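Local coordinates for 6-phosphogluconolactonase (Trypanosoma cruzi, PDB 6VYE), which probably hydrolyses 6-phosphoglucono-delta-lactone to 6-phosphogluconate, the second step of the oxidative pentose phosphate pathway, at residues A[218-224]-A[255-261]. Residues are numbered along the deposited sequence; the frame is centred on the assembly and turned at random.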
loop_
_atom_site.group_PDB
_atom_site.type_symbol
_atom_site.label_atom_id
_atom_site.label_comp_id
_atom_site.label_asym_id
_atom_site.label_seq_id
_atom_site.Cartn_x
_atom_site.Cartn_y
_atom_site.Cartn_z
ATOM N N ARG A 218 -1.964 -6.308 -9.994
ATOM C CA ARG A 218 -1.572 -7.705 -10.349
ATOM C C ARG A 218 -1.141 -8.475 -9.092
ATOM O O ARG A 218 -1.396 -9.688 -9.033
ATOM C CB ARG A 218 -0.443 -7.667 -11.378
ATOM C CG ARG A 218 -0.859 -6.998 -12.679
ATOM C CD ARG A 218 0.095 -7.189 -13.849
ATOM N NE ARG A 218 -0.448 -6.570 -15.051
ATOM C CZ ARG A 218 -0.163 -5.333 -15.494
ATOM N NH1 ARG A 218 0.726 -4.552 -14.889
ATOM N NH2 ARG A 218 -0.771 -4.883 -16.578
ATOM N N HIS A 219 -0.455 -7.820 -8.148
ATOM C CA HIS A 219 -0.045 -8.430 -6.861
ATOM C C HIS A 219 -0.310 -7.494 -5.683
ATOM O O HIS A 219 0.116 -6.297 -5.727
ATOM C CB HIS A 219 1.416 -8.827 -6.873
ATOM C CG HIS A 219 1.754 -9.674 -8.036
ATOM N ND1 HIS A 219 1.722 -11.060 -7.968
ATOM C CD2 HIS A 219 2.116 -9.343 -9.298
ATOM C CE1 HIS A 219 2.067 -11.552 -9.136
ATOM N NE2 HIS A 219 2.346 -10.515 -9.968
ATOM N N VAL A 220 -0.929 -8.049 -4.638
ATOM C CA VAL A 220 -1.217 -7.304 -3.392
ATOM C C VAL A 220 -0.572 -8.089 -2.249
ATOM O O VAL A 220 -0.792 -9.318 -2.160
ATOM C CB VAL A 220 -2.734 -7.111 -3.184
ATOM C CG1 VAL A 220 -3.023 -6.475 -1.842
ATOM C CG2 VAL A 220 -3.386 -6.343 -4.327
ATOM N N ILE A 221 0.210 -7.415 -1.424
ATOM C CA ILE A 221 0.945 -8.021 -0.270
ATOM C C ILE A 221 0.529 -7.227 0.956
ATOM O O ILE A 221 0.833 -5.990 0.994
ATOM C CB ILE A 221 2.477 -7.989 -0.472
ATOM C CG1 ILE A 221 2.888 -8.681 -1.774
ATOM C CG2 ILE A 221 3.196 -8.576 0.742
ATOM C CD1 ILE A 221 4.335 -8.438 -2.176
ATOM N N LEU A 222 -0.192 -7.876 1.876
ATOM C CA LEU A 222 -0.610 -7.241 3.144
ATOM C C LEU A 222 0.303 -7.758 4.248
ATOM O O LEU A 222 0.454 -8.999 4.390
ATOM C CB LEU A 222 -2.080 -7.541 3.450
ATOM C CG LEU A 222 -2.609 -6.941 4.754
ATOM C CD1 LEU A 222 -2.853 -5.452 4.615
ATOM C CD2 LEU A 222 -3.888 -7.622 5.162
ATOM N N LEU A 223 0.860 -6.830 5.020
ATOM C CA LEU A 223 1.672 -7.100 6.231
ATOM C C LEU A 223 0.788 -6.826 7.452
ATOM O O LEU A 223 0.203 -5.737 7.536
ATOM C CB LEU A 223 2.894 -6.187 6.183
ATOM C CG LEU A 223 3.822 -6.415 4.999
ATOM C CD1 LEU A 223 5.178 -5.776 5.217
ATOM C CD2 LEU A 223 4.000 -7.908 4.782
ATOM N N ALA A 224 0.603 -7.810 8.330
ATOM C CA ALA A 224 -0.205 -7.611 9.554
ATOM C C ALA A 224 0.399 -8.382 10.739
ATOM O O ALA A 224 0.691 -9.585 10.606
ATOM C CB ALA A 224 -1.631 -8.012 9.274
ATOM N N GLY A 255 -6.195 -9.731 -8.433
ATOM C CA GLY A 255 -4.821 -10.223 -8.623
ATOM C C GLY A 255 -4.441 -11.310 -7.632
ATOM O O GLY A 255 -5.333 -11.848 -6.942
ATOM N N ASP A 256 -3.137 -11.539 -7.513
ATOM C CA ASP A 256 -2.513 -12.533 -6.611
ATOM C C ASP A 256 -2.310 -11.867 -5.241
ATOM O O ASP A 256 -1.459 -10.943 -5.156
ATOM C CB ASP A 256 -1.215 -13.077 -7.231
ATOM C CG ASP A 256 -0.200 -13.570 -6.210
ATOM O OD1 ASP A 256 0.881 -12.938 -6.090
ATOM O OD2 ASP A 256 -0.519 -14.519 -5.479
ATOM N N VAL A 257 -3.030 -12.346 -4.215
ATOM C CA VAL A 257 -3.059 -11.747 -2.852
ATOM C C VAL A 257 -2.246 -12.609 -1.904
ATOM O O VAL A 257 -2.542 -13.797 -1.803
ATOM C CB VAL A 257 -4.498 -11.565 -2.323
ATOM C CG1 VAL A 257 -4.510 -11.007 -0.906
ATOM C CG2 VAL A 257 -5.286 -10.656 -3.234
ATOM N N THR A 258 -1.291 -12.000 -1.205
ATOM C CA THR A 258 -0.468 -12.654 -0.150
ATOM C C THR A 258 -0.633 -11.877 1.143
ATOM O O THR A 258 -0.393 -10.679 1.110
ATOM C CB THR A 258 1.018 -12.727 -0.519
ATOM O OG1 THR A 258 1.092 -13.264 -1.839
ATOM C CG2 THR A 258 1.839 -13.604 0.402
ATOM N N PHE A 259 -1.090 -12.555 2.205
ATOM C CA PHE A 259 -1.107 -12.053 3.603
ATOM C C PHE A 259 0.102 -12.660 4.325
ATOM O O PHE A 259 0.278 -13.905 4.327
ATOM C CB PHE A 259 -2.416 -12.415 4.322
ATOM C CG PHE A 259 -3.650 -11.636 3.932
ATOM C CD1 PHE A 259 -4.798 -11.732 4.700
ATOM C CD2 PHE A 259 -3.705 -10.883 2.771
ATOM C CE1 PHE A 259 -5.952 -11.057 4.353
ATOM C CE2 PHE A 259 -4.852 -10.176 2.440
ATOM C CZ PHE A 259 -5.973 -10.255 3.234
ATOM N N ILE A 260 0.966 -11.797 4.854
ATOM C CA ILE A 260 2.179 -12.197 5.609
ATOM C C ILE A 260 1.916 -11.794 7.058
ATOM O O ILE A 260 1.731 -10.596 7.339
ATOM C CB ILE A 260 3.448 -11.580 4.966
ATOM C CG1 ILE A 260 3.500 -11.856 3.460
ATOM C CG2 ILE A 260 4.722 -12.027 5.676
ATOM C CD1 ILE A 260 4.763 -11.313 2.779
ATOM N N LEU A 261 1.816 -12.787 7.934
ATOM C CA LEU A 261 1.334 -12.642 9.330
ATOM C C LEU A 261 2.387 -13.140 10.330
ATOM O O LEU A 261 3.204 -14.028 9.976
ATOM C CB LEU A 261 0.058 -13.472 9.455
ATOM C CG LEU A 261 -0.996 -13.223 8.384
ATOM C CD1 LEU A 261 -2.201 -14.115 8.624
ATOM C CD2 LEU A 261 -1.421 -11.760 8.387
#
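His219 and Asp256, paired in register at the start of two parallel strands, join their side chains in a histidine-carboxylate hydrogen bond: ND1 of His219 donates to OD1 of Asp256 over 2.8 Å. The carboxylate oxygen lies at the ring edge, in the imidazole plane, and accepts through its anti lone pair, while the ring and carboxylate planes stand 79° apart. The first torsion of His219 sets its ring beside the backbone N, and the second (chi2 -93°) turns ND1 toward Asp256. A bond this close to the ring plane would limit the rotation of the imidazole.

The pair sits on a regular parallel ladder. Arg218 O accepts from Asp256 N, and Val220 and Leu222 each use both N and O, the straightest bond being that from Ile260 N to Leu222 O (176° at the hydrogen). The face bearing Val220, Leu222, Val257 and Phe259 is apolar. There CD2 of Leu222 sits over the centre of the Phe259 ring in a CH-pi contact, 3.8 Å from the centroid, and CB of Leu222 meets CD2 of Phe259. In Leu222, CG anti to the backbone N, with CD2 extended beyond it, sets that methyl over the ring. On the face shared with His219, CD1 of Ile260 lies against CG2 of Ile221 (3.8 Å), and CD2 of Leu223 packs on CB of Ile260 (3.7 Å).

The two strands belong to a beta-alpha-beta unit whose connection contains helix 230-237, within the Rossmann-like sheet of this family. Strand 163-167 hydrogen-bonds to the far edge of 219-224, strand 14-18 flanks 256-262 on its other side, and helix 24-38 covers the face of His219, Ile221, Thr258 and Ile260.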